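Local structure of putative phthiocerol dimycocerosate transporter LppX (Mycobacterium tuberculosis, 2BYO) at residues 52-64 and 73-85. The protein might carry phthiocerol dimycocerosates, lipids of the mycobacterial cell wall, from the cell membrane to the outer membrane. Sequence-based numbering, arbitrary orientation.
Sequences DSLLGITSADVDV and GVCTYNDEQGVPF. With ZN (zinc ion), chain C; OAA (oxaloacetate ion), chain L.
Asp61 and Val74 face each other as an antiparallel hydrogen-bonded pair, each N donating to the other's O at 2.9 Å. Toward the Leu54-Ile57 turn, Thr58 and Ser59 share one partner: Thr58 N gives to Thr76 O (3.0 Å), while Ser59 O accepts from Thr76 N, which sits above the carbonyl plane. Two residues opposite one make a beta bulge. Beyond it, Asn78 N reaches Gly56 O in a nearly straight bond (172°). Water 1 satisfies Asp79 N and joins it to Thr58 OG1, 2.7 Å from the water, with a weak bond to Gly56 O. Glycine suits position 56 because, at phi 91°, a side chain would press on the carbonyl O of Leu55 and also run into Asn78 OD1; at Gly73, the lack of a side chain lets Gly73 CA lie 3.3 Å from Asp61 O. The carboxylate of Asp61 serves two cations: OD2 binds zinc with His42 and two waters, while OD1 forms a salt bridge with Arg46. On the other face, with CG anti to the backbone N (chi1 170°), the Phe85 ring reaches across to strand 57-64, its CE1 3.6 Å from Ile57 CD1 and its CD2 3.8 Å from Val62 CG2, and also touches bound alpha-linolenic acid. On the same face the small side chains of Ala60 and Cys75 meet through their CB atoms, 4.0 Å apart. Three neighbouring strands thus form part of the U-shaped beta half-barrel of the LppX/LprAFG family, with polar groups and metal on one side and its hydrophobic lipid cavity on the other.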
# COMPACT_ATOMS: atom_id res chain seq x y z
N ASP A 52 5.70 10.65 -8.03
CA ASP A 52 7.04 11.04 -7.57
C ASP A 52 7.21 10.84 -6.06
O ASP A 52 8.26 11.15 -5.51
CB ASP A 52 7.29 12.51 -7.91
CG ASP A 52 7.42 12.76 -9.41
OD1 ASP A 52 8.08 11.96 -10.11
OD2 ASP A 52 6.89 13.79 -9.89
N SER A 53 6.18 10.31 -5.40
CA SER A 53 6.13 10.27 -3.94
C SER A 53 6.58 8.94 -3.32
O SER A 53 6.50 8.78 -2.11
CB SER A 53 4.72 10.60 -3.46
OG SER A 53 3.78 9.65 -3.94
N LEU A 54 7.04 8.00 -4.14
CA LEU A 54 7.54 6.73 -3.62
C LEU A 54 9.05 6.63 -3.78
O LEU A 54 9.58 5.56 -4.08
CB LEU A 54 6.85 5.55 -4.30
CG LEU A 54 5.32 5.52 -4.24
CD1 LEU A 54 4.82 4.30 -4.98
CD2 LEU A 54 4.82 5.53 -2.80
N LEU A 55 9.74 7.75 -3.58
CA LEU A 55 11.21 7.80 -3.64
C LEU A 55 11.78 7.40 -5.00
O LEU A 55 12.92 6.93 -5.08
CB LEU A 55 11.81 6.92 -2.53
CG LEU A 55 11.29 7.12 -1.10
CD1 LEU A 55 11.93 6.12 -0.16
CD2 LEU A 55 11.55 8.53 -0.63
N GLY A 56 11.00 7.59 -6.07
CA GLY A 56 11.42 7.25 -7.43
C GLY A 56 11.05 5.84 -7.89
O GLY A 56 11.35 5.45 -9.02
N ILE A 57 10.43 5.07 -7.00
CA ILE A 57 9.91 3.75 -7.34
C ILE A 57 8.52 3.89 -7.96
O ILE A 57 7.70 4.66 -7.47
CB ILE A 57 9.83 2.85 -6.10
CG1 ILE A 57 11.24 2.60 -5.54
CG2 ILE A 57 9.13 1.51 -6.44
CD1 ILE A 57 11.25 1.80 -4.27
N THR A 58 8.28 3.17 -9.06
CA THR A 58 7.01 3.21 -9.79
C THR A 58 6.35 1.83 -9.93
O THR A 58 5.20 1.72 -10.38
CB THR A 58 7.19 3.82 -11.21
OG1 THR A 58 8.18 3.08 -11.93
CG2 THR A 58 7.64 5.27 -11.12
N SER A 59 7.07 0.78 -9.55
CA SER A 59 6.53 -0.57 -9.46
C SER A 59 7.32 -1.36 -8.43
O SER A 59 8.51 -1.11 -8.25
CB SER A 59 6.60 -1.25 -10.84
OG SER A 59 5.99 -2.53 -10.81
N ALA A 60 6.67 -2.29 -7.73
CA ALA A 60 7.40 -3.22 -6.86
C ALA A 60 6.62 -4.50 -6.62
O ALA A 60 5.39 -4.49 -6.63
CB ALA A 60 7.75 -2.56 -5.53
N ASP A 61 7.36 -5.58 -6.43
CA ASP A 61 6.84 -6.83 -5.90
C ASP A 61 7.75 -7.21 -4.76
O ASP A 61 8.95 -7.46 -4.98
CB ASP A 61 6.81 -7.93 -6.95
CG ASP A 61 5.67 -7.76 -7.92
OD1 ASP A 61 5.79 -6.91 -8.82
OD2 ASP A 61 4.64 -8.44 -7.75
N VAL A 62 7.18 -7.26 -3.56
CA VAL A 62 7.96 -7.30 -2.33
C VAL A 62 7.36 -8.29 -1.32
O VAL A 62 6.17 -8.29 -1.06
CB VAL A 62 8.03 -5.88 -1.71
CG1 VAL A 62 8.90 -5.85 -0.46
CG2 VAL A 62 8.61 -4.89 -2.73
N ASP A 63 8.22 -9.13 -0.75
CA ASP A 63 7.85 -9.98 0.38
C ASP A 63 8.09 -9.21 1.66
O ASP A 63 9.15 -8.61 1.82
CB ASP A 63 8.68 -11.26 0.38
CG ASP A 63 8.26 -12.23 -0.69
OD1 ASP A 63 7.12 -12.15 -1.19
OD2 ASP A 63 9.07 -13.10 -1.04
N VAL A 64 7.11 -9.23 2.57
CA VAL A 64 7.16 -8.44 3.79
C VAL A 64 6.99 -9.35 5.00
O VAL A 64 6.08 -10.18 5.04
CB VAL A 64 6.05 -7.36 3.82
CG1 VAL A 64 6.12 -6.55 5.12
CG2 VAL A 64 6.16 -6.44 2.62
N GLY A 73 12.53 -7.71 -2.22
CA GLY A 73 11.89 -7.96 -3.48
C GLY A 73 12.57 -7.24 -4.62
O GLY A 73 13.79 -7.05 -4.61
N VAL A 74 11.76 -6.80 -5.58
CA VAL A 74 12.25 -6.19 -6.81
C VAL A 74 11.38 -4.98 -7.11
O VAL A 74 10.22 -4.93 -6.69
CB VAL A 74 12.25 -7.22 -7.97
CG1 VAL A 74 10.84 -7.62 -8.37
CG2 VAL A 74 13.01 -6.70 -9.15
N CYS A 75 11.96 -3.99 -7.78
CA CYS A 75 11.24 -2.77 -8.09
C CYS A 75 11.69 -2.15 -9.40
O CYS A 75 12.69 -2.56 -9.99
CB CYS A 75 11.39 -1.74 -6.95
SG CYS A 75 12.99 -0.96 -6.78
N THR A 76 10.90 -1.19 -9.85
CA THR A 76 11.28 -0.33 -10.96
C THR A 76 11.62 1.01 -10.30
O THR A 76 10.76 1.62 -9.65
CB THR A 76 10.13 -0.18 -11.98
OG1 THR A 76 9.85 -1.45 -12.57
CG2 THR A 76 10.49 0.81 -13.08
N TYR A 77 12.87 1.43 -10.47
CA TYR A 77 13.41 2.63 -9.85
C TYR A 77 14.06 3.51 -10.92
O TYR A 77 14.96 3.06 -11.64
CB TYR A 77 14.45 2.26 -8.78
CG TYR A 77 15.25 3.45 -8.30
CD1 TYR A 77 14.69 4.38 -7.43
CD2 TYR A 77 16.56 3.66 -8.72
CE1 TYR A 77 15.41 5.48 -7.00
CE2 TYR A 77 17.29 4.76 -8.29
CZ TYR A 77 16.70 5.67 -7.43
OH TYR A 77 17.40 6.76 -7.00
N ASN A 78 13.60 4.75 -11.02
CA ASN A 78 14.05 5.68 -12.06
C ASN A 78 14.04 5.05 -13.45
O ASN A 78 14.95 5.26 -14.25
CB ASN A 78 15.43 6.24 -11.69
CG ASN A 78 15.38 7.24 -10.54
OD1 ASN A 78 14.30 7.58 -10.03
ND2 ASN A 78 16.54 7.73 -10.14
N ASP A 79 12.98 4.28 -13.72
CA ASP A 79 12.74 3.59 -14.99
C ASP A 79 13.64 2.39 -15.24
O ASP A 79 13.56 1.78 -16.30
CB ASP A 79 12.80 4.55 -16.19
CG ASP A 79 11.62 5.48 -16.24
OD1 ASP A 79 10.48 5.02 -15.98
OD2 ASP A 79 11.83 6.67 -16.54
N GLU A 80 14.48 2.03 -14.28
CA GLU A 80 15.24 0.80 -14.34
C GLU A 80 14.40 -0.29 -13.71
O GLU A 80 14.06 -0.22 -12.54
CB GLU A 80 16.56 0.94 -13.58
CG GLU A 80 17.45 -0.30 -13.58
CD GLU A 80 18.19 -0.53 -14.89
OE1 GLU A 80 18.02 0.24 -15.86
OE2 GLU A 80 18.97 -1.51 -14.94
N GLN A 81 14.08 -1.31 -14.50
CA GLN A 81 13.37 -2.48 -14.02
C GLN A 81 14.30 -3.52 -13.39
O GLN A 81 15.54 -3.45 -13.55
CB GLN A 81 12.58 -3.09 -15.18
CG GLN A 81 11.55 -2.14 -15.74
CD GLN A 81 10.65 -2.78 -16.77
OE1 GLN A 81 10.81 -2.55 -17.97
NE2 GLN A 81 9.68 -3.55 -16.32
N GLY A 82 13.71 -4.45 -12.64
CA GLY A 82 14.45 -5.56 -12.04
C GLY A 82 15.47 -5.13 -11.01
O GLY A 82 16.49 -5.79 -10.82
N VAL A 83 15.21 -4.01 -10.34
CA VAL A 83 16.11 -3.44 -9.33
C VAL A 83 15.84 -4.10 -7.99
O VAL A 83 14.74 -3.96 -7.44
CB VAL A 83 15.90 -1.92 -9.21
CG1 VAL A 83 16.69 -1.34 -8.05
CG2 VAL A 83 16.25 -1.24 -10.51
N PRO A 84 16.82 -4.83 -7.44
CA PRO A 84 16.56 -5.43 -6.13
C PRO A 84 16.24 -4.38 -5.07
O PRO A 84 16.83 -3.29 -5.07
CB PRO A 84 17.87 -6.16 -5.81
CG PRO A 84 18.58 -6.30 -7.13
CD PRO A 84 18.17 -5.14 -7.94
N PHE A 85 15.33 -4.73 -4.16
CA PHE A 85 14.75 -3.80 -3.19
C PHE A 85 14.75 -4.45 -1.83
O PHE A 85 14.41 -5.62 -1.72
CB PHE A 85 13.30 -3.45 -3.59
CG PHE A 85 12.53 -2.68 -2.54
CD1 PHE A 85 12.48 -1.29 -2.56
CD2 PHE A 85 11.88 -3.34 -1.51
CE1 PHE A 85 11.79 -0.57 -1.59
CE2 PHE A 85 11.17 -2.62 -0.52
CZ PHE A 85 11.14 -1.24 -0.57
ZN ZN C . 4.58 -10.31 -6.91
O1 OAA L . 16.40 -8.45 -3.17
O2 OAA L . 17.93 -8.26 -1.65
O4 OAA L . 19.20 -11.37 -4.80
O5 OAA L . 19.71 -11.86 -2.73
O3 OAA L . 21.02 -9.21 -4.12
C1 OAA L . 17.62 -8.48 -2.84
C2 OAA L . 18.69 -8.74 -3.88
C3 OAA L . 19.86 -9.59 -3.41
C4 OAA L . 19.57 -11.02 -3.66
O HOH W 1 10.54 4.40 -12.15
O HOH W 2 2.58 -11.18 -7.52
O HOH W 3 6.39 -11.60 -7.88